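Side-chain contacts in aldose-aldose oxidoreductase (Caulobacter crescentus, PDB 5A04), which probably oxidises one aldose sugar while reducing another, passing the hydride through a bound NADP(H) cofactor that stays with the enzyme: residues 12-17 against 21-26; 34-39 against 72-77. One frame throughout, in Å; residues are numbered along the deposited sequence.

Both contacts are mainly buried and belong to one Rossmann domain, meeting where Gly13 N lies 3.0 Å from Val38 O, a probable hydrogen bond between the first two strands' ends. Contact 1 stays within helix 16-22 and its flanking loops, and combines two backbone hydrogen bonds with aromatic-aliphatic packing; Tyr16 forms its exposed fringe. Contact 2 is smaller, 136 Å² of buried surface against 304 Å², and joins strand 32-38 to the approach to strand 76-79 by small apolar groups, with Asp73 at the surface. Each reaches NADPH through its first segment: 12-17 offers backbone amides to phosphate oxygens, whereas 34-39 brings the hydroxyl of Ser39 to the phosphate that distinguishes NADPH from NADH.

Contact 1: residues 12-17 against 21-26; sequences LGLGYY and IIMPRF. With NDP (NADPH dihydro-nicotinamide-adenine-dinucleotide phosphate), chain G.
The ring of Tyr17 rests on Ile21 and Ile22, consecutive in the chain, which meet its CE1 and CE2 flanks from the same side of the ring, the nicotinamide lying across the other face. The tight part of the contact begins at the backbone. Tyr17 O accepts Ile22 N at 2.9 Å, almost in line with the carbonyl bond (C=O...N 170°). It also accepts Ile21 N at 3.1 Å from above the carbonyl plane, with a more bent N-H...O angle of 140°. The ring packs beside this forked bond. Ile22 CG1 lies 3.5 Å from Tyr17 CE2, with Ile22 CD1 reaching on toward the hydroxyl, while Ile21 CG2 meets Tyr17 CE1 at 3.6 Å on the other flank, both approaches being oblique. With CG anti to the backbone N (chi1 -167°), the ring is laid against the nicotinamide: NDP C3N sits 3.4 Å above the plane, over the ring centre.

Packing is looser at both margins. Toward solvent, the exposed Tyr16 touches Ile21 with Tyr16 OH 3.9 Å from Ile21 CD1. On the buried side Leu14 CD2 reaches Met23 SD at 4.1 Å, the two chains crossing near a right angle; Leu37 of strand 32-38 touches both.

The amides of Leu14, Tyr16 and Tyr17 each donate to a phosphate oxygen of NADPH. Gly15, at the N-cap, brings its CA to 3.0 Å from NDP O5B. A strand, a glycine-rich turn and a helix whose first amides bind the diphosphate begin the dinucleotide-binding beta-alpha-beta unit of the Rossmann fold.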
loop_
_atom_site.group_PDB
_atom_site.type_symbol
_atom_site.label_atom_id
_atom_site.label_comp_id
_atom_site.label_asym_id
_atom_site.label_seq_id
_atom_site.Cartn_x
_atom_site.Cartn_y
_atom_site.Cartn_z
ATOM N N LEU A 12 -8.043 23.301 -26.080
ATOM C CA LEU A 12 -8.226 24.523 -25.314
ATOM C C LEU A 12 -7.326 24.494 -24.082
ATOM O O LEU A 12 -7.474 23.626 -23.222
ATOM C CB LEU A 12 -9.709 24.684 -24.927
ATOM C CG LEU A 12 -10.136 26.017 -24.297
ATOM C CD1 LEU A 12 -11.645 26.224 -24.515
ATOM C CD2 LEU A 12 -9.826 26.047 -22.811
ATOM N N GLY A 13 -6.403 25.451 -24.009
ATOM C CA GLY A 13 -5.419 25.526 -22.932
ATOM C C GLY A 13 -4.108 24.903 -23.378
ATOM O O GLY A 13 -3.885 23.710 -23.177
ATOM N N LEU A 14 -3.243 25.703 -23.998
ATOM C CA LEU A 14 -2.043 25.165 -24.649
ATOM C C LEU A 14 -0.853 25.115 -23.674
ATOM O O LEU A 14 0.186 25.782 -23.855
ATOM C CB LEU A 14 -1.717 25.985 -25.904
ATOM C CG LEU A 14 -2.864 26.081 -26.929
ATOM C CD1 LEU A 14 -2.446 26.827 -28.199
ATOM C CD2 LEU A 14 -3.437 24.692 -27.290
ATOM N N GLY A 15 -1.016 24.304 -22.635
ATOM C CA GLY A 15 0.026 24.093 -21.650
ATOM C C GLY A 15 0.802 22.820 -21.912
ATOM O O GLY A 15 0.812 22.321 -23.033
ATOM N N TYR A 16 1.473 22.306 -20.881
ATOM C CA TYR A 16 2.337 21.136 -21.033
ATOM C C TYR A 16 1.612 19.922 -21.594
ATOM O O TYR A 16 2.038 19.339 -22.583
ATOM C CB TYR A 16 2.971 20.762 -19.697
ATOM C CG TYR A 16 3.762 19.482 -19.790
ATOM C CD1 TYR A 16 5.021 19.475 -20.357
ATOM C CD2 TYR A 16 3.233 18.275 -19.337
ATOM C CE1 TYR A 16 5.755 18.303 -20.464
ATOM C CE2 TYR A 16 3.960 17.097 -19.436
ATOM C CZ TYR A 16 5.219 17.123 -19.998
ATOM O OH TYR A 16 5.949 15.954 -20.103
ATOM N N TYR A 17 0.517 19.518 -20.964
ATOM C CA TYR A 17 -0.123 18.280 -21.401
ATOM C C TYR A 17 -0.673 18.421 -22.814
ATOM O O TYR A 17 -0.513 17.523 -23.657
ATOM C CB TYR A 17 -1.237 17.876 -20.429
ATOM C CG TYR A 17 -1.724 16.459 -20.640
ATOM C CD1 TYR A 17 -0.862 15.382 -20.481
ATOM C CD2 TYR A 17 -3.047 16.201 -20.980
ATOM C CE1 TYR A 17 -1.313 14.073 -20.645
ATOM C CE2 TYR A 17 -3.506 14.901 -21.157
ATOM C CZ TYR A 17 -2.627 13.845 -20.992
ATOM O OH TYR A 17 -3.077 12.566 -21.173
ATOM N N ILE A 21 2.109 16.392 -24.928
ATOM C CA ILE A 21 1.606 15.029 -24.874
ATOM C C ILE A 21 0.453 14.777 -25.853
ATOM O O ILE A 21 0.522 13.871 -26.681
ATOM C CB ILE A 21 1.163 14.665 -23.448
ATOM C CG1 ILE A 21 2.261 15.025 -22.441
ATOM C CG2 ILE A 21 0.817 13.189 -23.374
ATOM C CD1 ILE A 21 3.592 14.271 -22.681
ATOM N N ILE A 22 -0.616 15.563 -25.770
ATOM C CA ILE A 22 -1.793 15.281 -26.592
ATOM C C ILE A 22 -1.624 15.649 -28.081
ATOM O O ILE A 22 -1.868 14.823 -28.968
ATOM C CB ILE A 22 -3.040 16.010 -26.036
ATOM C CG1 ILE A 22 -3.419 15.454 -24.651
ATOM C CG2 ILE A 22 -4.225 15.870 -27.001
ATOM C CD1 ILE A 22 -3.695 13.942 -24.611
ATOM N N MET A 23 -1.227 16.880 -28.374
ATOM C CA MET A 23 -1.291 17.327 -29.765
ATOM C C MET A 23 -0.423 16.489 -30.735
ATOM O O MET A 23 -0.861 16.227 -31.856
ATOM C CB MET A 23 -0.949 18.819 -29.852
ATOM C CG MET A 23 -2.177 19.693 -29.483
ATOM S SD MET A 23 -1.757 21.387 -29.063
ATOM C CE MET A 23 -1.101 21.994 -30.610
ATOM N N PRO A 24 0.774 16.042 -30.310
ATOM C CA PRO A 24 1.519 15.181 -31.244
ATOM C C PRO A 24 0.834 13.851 -31.536
ATOM O O PRO A 24 1.130 13.230 -32.554
ATOM C CB PRO A 24 2.842 14.938 -30.513
ATOM C CG PRO A 24 3.014 16.138 -29.657
ATOM C CD PRO A 24 1.613 16.439 -29.163
ATOM N N ARG A 25 -0.062 13.407 -30.653
ATOM C CA ARG A 25 -0.649 12.082 -30.803
ATOM C C ARG A 25 -1.871 12.023 -31.716
ATOM O O ARG A 25 -2.454 10.952 -31.908
ATOM C CB ARG A 25 -0.983 11.512 -29.419
ATOM C CG ARG A 25 0.266 11.374 -28.526
ATOM C CD ARG A 25 1.080 10.105 -28.796
ATOM N NE ARG A 25 1.758 10.080 -30.103
ATOM C CZ ARG A 25 2.951 10.619 -30.349
ATOM N NH1 ARG A 25 3.630 11.262 -29.390
ATOM N NH2 ARG A 25 3.474 10.505 -31.566
ATOM N N PHE A 26 -2.256 13.145 -32.324
ATOM C CA PHE A 26 -3.217 13.039 -33.415
ATOM C C PHE A 26 -2.616 12.250 -34.588
ATOM O O PHE A 26 -3.342 11.724 -35.434
ATOM C CB PHE A 26 -3.684 14.424 -33.864
ATOM C CG PHE A 26 -4.689 15.034 -32.931
ATOM C CD1 PHE A 26 -6.032 14.695 -33.027
ATOM C CD2 PHE A 26 -4.286 15.921 -31.940
ATOM C CE1 PHE A 26 -6.976 15.247 -32.135
ATOM C CE2 PHE A 26 -5.216 16.472 -31.052
ATOM C CZ PHE A 26 -6.562 16.119 -31.157
HETATM P PA NDP G . -0.054 23.704 -17.580
HETATM O O1A NDP G . 0.072 24.725 -16.503
HETATM O O2A NDP G . 1.196 23.106 -18.162
HETATM O O5B NDP G . -0.954 24.293 -18.824
HETATM C C5B NDP G . -2.123 24.866 -18.311
HETATM C C4B NDP G . -2.638 25.785 -19.429
HETATM O O4B NDP G . -3.980 26.200 -19.167
HETATM C C3B NDP G . -1.771 27.064 -19.492
HETATM O O3B NDP G . -0.648 26.878 -20.292
HETATM C C2B NDP G . -2.724 28.014 -20.228
HETATM O O2B NDP G . -2.749 27.802 -21.516
HETATM C C1B NDP G . -4.129 27.507 -19.685
HETATM N N9A NDP G . -4.681 28.392 -18.655
HETATM C C8A NDP G . -5.883 29.089 -18.711
HETATM N N7A NDP G . -6.106 29.843 -17.616
HETATM C C5A NDP G . -4.986 29.622 -16.809
HETATM C C6A NDP G . -4.625 30.113 -15.540
HETATM N N6A NDP G . -5.456 30.986 -14.872
HETATM N N1A NDP G . -3.454 29.746 -14.937
HETATM C C2A NDP G . -2.674 28.865 -15.669
HETATM N N3A NDP G . -2.887 28.313 -16.868
HETATM C C4A NDP G . -4.076 28.718 -17.438
HETATM O O3 NDP G . -0.952 22.543 -16.804
HETATM P PN NDP G . -0.909 21.045 -17.441
HETATM O O1N NDP G . -1.132 21.021 -18.898
HETATM O O2N NDP G . 0.035 20.121 -16.705
HETATM O O5D NDP G . -2.423 20.449 -16.774
HETATM C C5D NDP G . -3.552 21.064 -17.330
HETATM C C4D NDP G . -4.750 20.099 -17.108
HETATM O O4D NDP G . -4.402 18.797 -17.671
HETATM C C3D NDP G . -5.015 19.842 -15.577
HETATM O O3D NDP G . -6.425 19.657 -15.354
HETATM C C2D NDP G . -4.293 18.530 -15.308
HETATM O O2D NDP G . -4.921 17.770 -14.289
HETATM C C1D NDP G . -4.509 17.800 -16.680
HETATM N N1N NDP G . -3.418 16.855 -16.930
HETATM C C2N NDP G . -3.704 15.537 -17.249
HETATM C C3N NDP G . -2.675 14.675 -17.505
HETATM C C7N NDP G . -2.971 13.283 -17.838
HETATM O O7N NDP G . -2.078 12.418 -17.916
HETATM N N7N NDP G . -4.290 12.912 -18.084
HETATM C C4N NDP G . -1.247 15.095 -17.454
HETATM C C5N NDP G . -1.050 16.499 -17.067
HETATM C C6N NDP G . -2.083 17.307 -16.836
HETATM P P2B NDP G . -2.818 29.173 -22.558
HETATM O O1X NDP G . -4.021 29.889 -21.990
HETATM O O2X NDP G . -1.477 29.771 -22.259
HETATM O O3X NDP G . -2.996 28.527 -23.930
#

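Contact 2: residues 34-39 against 72-77; sequences LAALVS and PDVDIV. With NDP (NADPH dihydro-nicotinamide-adenine-dinucleotide phosphate), chain G.
Val74 meets Ala36 through one methyl branch. Followed outward, its CB divides into CG1, anti to the backbone N (chi1 176°), and CG2, beside that N. CG2 does the touching: it lies 3.6 Å from Ala36 CB and a longer 4.4 Å from Ala35 CB, whereas CG1 stays farther from both methyls. The closest approach of Ala35 is instead to the backbone, its CB standing 3.4 Å from Asp73 O. Both alanines direct their CB toward 72-77, although they are consecutive in a strand; the backbone of Ala35 (psi -27°) departs from extended geometry, which accounts for the lost alternation. The Asp73 side chain marks the exposed margin, where its OD2 is hydrogen-bonded to His58 NE2.

The two segments are not neighbours in the sheet. Strand 7-12 lies between strands 32-38 and 76-79, and its Tyr9 shares backbone hydrogen bonds with Ala35 and Ala36, so the contact passes by way of the loop leading into strand 76-79. Farther along 34-39, Ser39 OG is hydrogen-bonded to NDP O3X, though the modelled 2.4 Å is doubtfully short, and it also bonds Thr41 N. A polar residue just past the second strand, at the ribose 2'-phosphate, is characteristic of NADP(H)-binding Rossmann domains.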
loop_
_atom_site.group_PDB
_atom_site.type_symbol
_atom_site.label_atom_id
_atom_site.label_comp_id
_atom_site.label_asym_id
_atom_site.label_seq_id
_atom_site.Cartn_x
_atom_site.Cartn_y
_atom_site.Cartn_z
ATOM N N LEU A 34 -6.808 17.313 -35.534
ATOM C CA LEU A 34 -6.661 18.605 -34.895
ATOM C C LEU A 34 -7.226 19.689 -35.822
ATOM O O LEU A 34 -6.755 19.850 -36.947
ATOM C CB LEU A 34 -5.186 18.849 -34.574
ATOM C CG LEU A 34 -4.880 20.190 -33.918
ATOM C CD1 LEU A 34 -5.650 20.293 -32.607
ATOM C CD2 LEU A 34 -3.380 20.329 -33.697
ATOM N N ALA A 35 -8.232 20.425 -35.354
ATOM C CA ALA A 35 -8.945 21.370 -36.214
ATOM C C ALA A 35 -8.818 22.822 -35.760
ATOM O O ALA A 35 -8.921 23.745 -36.573
ATOM C CB ALA A 35 -10.420 20.981 -36.306
ATOM N N ALA A 36 -8.604 23.036 -34.467
ATOM C CA ALA A 36 -8.581 24.403 -33.945
ATOM C C ALA A 36 -7.790 24.503 -32.646
ATOM O O ALA A 36 -7.558 23.500 -31.963
ATOM C CB ALA A 36 -10.011 24.917 -33.740
ATOM N N LEU A 37 -7.376 25.728 -32.320
ATOM C CA LEU A 37 -6.633 26.016 -31.106
ATOM C C LEU A 37 -7.321 27.132 -30.327
ATOM O O LEU A 37 -7.787 28.117 -30.915
ATOM C CB LEU A 37 -5.196 26.432 -31.431
ATOM C CG LEU A 37 -4.386 25.381 -32.194
ATOM C CD1 LEU A 37 -3.101 26.022 -32.694
ATOM C CD2 LEU A 37 -4.089 24.192 -31.308
ATOM N N VAL A 38 -7.386 26.969 -29.009
ATOM C CA VAL A 38 -7.947 27.996 -28.132
ATOM C C VAL A 38 -6.959 28.282 -27.015
ATOM O O VAL A 38 -6.571 27.373 -26.284
ATOM C CB VAL A 38 -9.292 27.562 -27.533
ATOM C CG1 VAL A 38 -9.939 28.740 -26.797
ATOM C CG2 VAL A 38 -10.209 27.035 -28.608
ATOM N N SER A 39 -6.536 29.541 -26.894
ATOM C CA SER A 39 -5.453 29.905 -25.988
ATOM C C SER A 39 -5.593 31.320 -25.457
ATOM O O SER A 39 -6.056 32.204 -26.172
ATOM C CB SER A 39 -4.091 29.780 -26.691
ATOM O OG SER A 39 -3.034 30.100 -25.788
ATOM N N PRO A 72 -17.830 24.800 -38.323
ATOM C CA PRO A 72 -18.291 23.427 -38.529
ATOM C C PRO A 72 -17.153 22.404 -38.563
ATOM O O PRO A 72 -17.432 21.209 -38.523
ATOM C CB PRO A 72 -18.994 23.504 -39.885
ATOM C CG PRO A 72 -18.261 24.586 -40.608
ATOM C CD PRO A 72 -17.893 25.603 -39.559
ATOM N N ASP A 73 -15.905 22.860 -38.633
ATOM C CA ASP A 73 -14.763 21.946 -38.608
ATOM C C ASP A 73 -14.473 21.461 -37.195
ATOM O O ASP A 73 -13.677 20.538 -37.010
ATOM C CB ASP A 73 -13.504 22.606 -39.170
ATOM C CG ASP A 73 -13.621 22.922 -40.651
ATOM O OD1 ASP A 73 -14.407 22.238 -41.337
ATOM O OD2 ASP A 73 -12.938 23.857 -41.113
ATOM N N VAL A 74 -15.096 22.095 -36.203
ATOM C CA VAL A 74 -14.878 21.703 -34.811
ATOM C C VAL A 74 -16.071 20.913 -34.293
ATOM O O VAL A 74 -17.193 21.429 -34.226
ATOM C CB VAL A 74 -14.626 22.918 -33.911
ATOM C CG1 VAL A 74 -14.507 22.481 -32.435
ATOM C CG2 VAL A 74 -13.374 23.658 -34.370
ATOM N N ASP A 75 -15.826 19.650 -33.956
ATOM C CA ASP A 75 -16.849 18.796 -33.362
ATOM C C ASP A 75 -16.702 18.684 -31.847
ATOM O O ASP A 75 -17.688 18.550 -31.127
ATOM C CB ASP A 75 -16.793 17.402 -33.978
ATOM C CG ASP A 75 -17.043 17.427 -35.466
ATOM O OD1 ASP A 75 -18.221 17.591 -35.860
ATOM O OD2 ASP A 75 -16.067 17.296 -36.234
ATOM N N ILE A 76 -15.458 18.729 -31.384
ATOM C CA ILE A 76 -15.114 18.443 -29.988
ATOM C C ILE A 76 -14.191 19.516 -29.454
ATOM O O ILE A 76 -13.274 19.941 -30.150
ATOM C CB ILE A 76 -14.394 17.070 -29.838
ATOM C CG1 ILE A 76 -15.285 15.929 -30.329
ATOM C CG2 ILE A 76 -13.959 16.848 -28.392
ATOM C CD1 ILE A 76 -14.497 14.663 -30.719
ATOM N N VAL A 77 -14.427 19.956 -28.221
ATOM C CA VAL A 77 -13.476 20.803 -27.515
ATOM C C VAL A 77 -12.824 19.981 -26.400
ATOM O O VAL A 77 -13.522 19.342 -25.601
ATOM C CB VAL A 77 -14.149 22.048 -26.909
ATOM C CG1 VAL A 77 -13.143 22.854 -26.096
ATOM C CG2 VAL A 77 -14.797 22.910 -28.002
HETATM P PA NDP G . -0.054 23.704 -17.580
HETATM O O1A NDP G . 0.072 24.725 -16.503
HETATM O O2A NDP G . 1.196 23.106 -18.162
HETATM O O5B NDP G . -0.954 24.293 -18.824
HETATM C C5B NDP G . -2.123 24.866 -18.311
HETATM C C4B NDP G . -2.638 25.785 -19.429
HETATM O O4B NDP G . -3.980 26.200 -19.167
HETATM C C3B NDP G . -1.771 27.064 -19.492
HETATM O O3B NDP G . -0.648 26.878 -20.292
HETATM C C2B NDP G . -2.724 28.014 -20.228
HETATM O O2B NDP G . -2.749 27.802 -21.516
HETATM C C1B NDP G . -4.129 27.507 -19.685
HETATM N N9A NDP G . -4.681 28.392 -18.655
HETATM C C8A NDP G . -5.883 29.089 -18.711
HETATM N N7A NDP G . -6.106 29.843 -17.616
HETATM C C5A NDP G . -4.986 29.622 -16.809
HETATM C C6A NDP G . -4.625 30.113 -15.540
HETATM N N6A NDP G . -5.456 30.986 -14.872
HETATM N N1A NDP G . -3.454 29.746 -14.937
HETATM C C2A NDP G . -2.674 28.865 -15.669
HETATM N N3A NDP G . -2.887 28.313 -16.868
HETATM C C4A NDP G . -4.076 28.718 -17.438
HETATM O O3 NDP G . -0.952 22.543 -16.804
HETATM P PN NDP G . -0.909 21.045 -17.441
HETATM O O1N NDP G . -1.132 21.021 -18.898
HETATM O O2N NDP G . 0.035 20.121 -16.705
HETATM O O5D NDP G . -2.423 20.449 -16.774
HETATM C C5D NDP G . -3.552 21.064 -17.330
HETATM C C4D NDP G . -4.750 20.099 -17.108
HETATM O O4D NDP G . -4.402 18.797 -17.671
HETATM C C3D NDP G . -5.015 19.842 -15.577
HETATM O O3D NDP G . -6.425 19.657 -15.354
HETATM C C2D NDP G . -4.293 18.530 -15.308
HETATM O O2D NDP G . -4.921 17.770 -14.289
HETATM C C1D NDP G . -4.509 17.800 -16.680
HETATM N N1N NDP G . -3.418 16.855 -16.930
HETATM C C2N NDP G . -3.704 15.537 -17.249
HETATM C C3N NDP G . -2.675 14.675 -17.505
HETATM C C7N NDP G . -2.971 13.283 -17.838
HETATM O O7N NDP G . -2.078 12.418 -17.916
HETATM N N7N NDP G . -4.290 12.912 -18.084
HETATM C C4N NDP G . -1.247 15.095 -17.454
HETATM C C5N NDP G . -1.050 16.499 -17.067
HETATM C C6N NDP G . -2.083 17.307 -16.836
HETATM P P2B NDP G . -2.818 29.173 -22.558
HETATM O O1X NDP G . -4.021 29.889 -21.990
HETATM O O2X NDP G . -1.477 29.771 -22.259
HETATM O O3X NDP G . -2.996 28.527 -23.930
#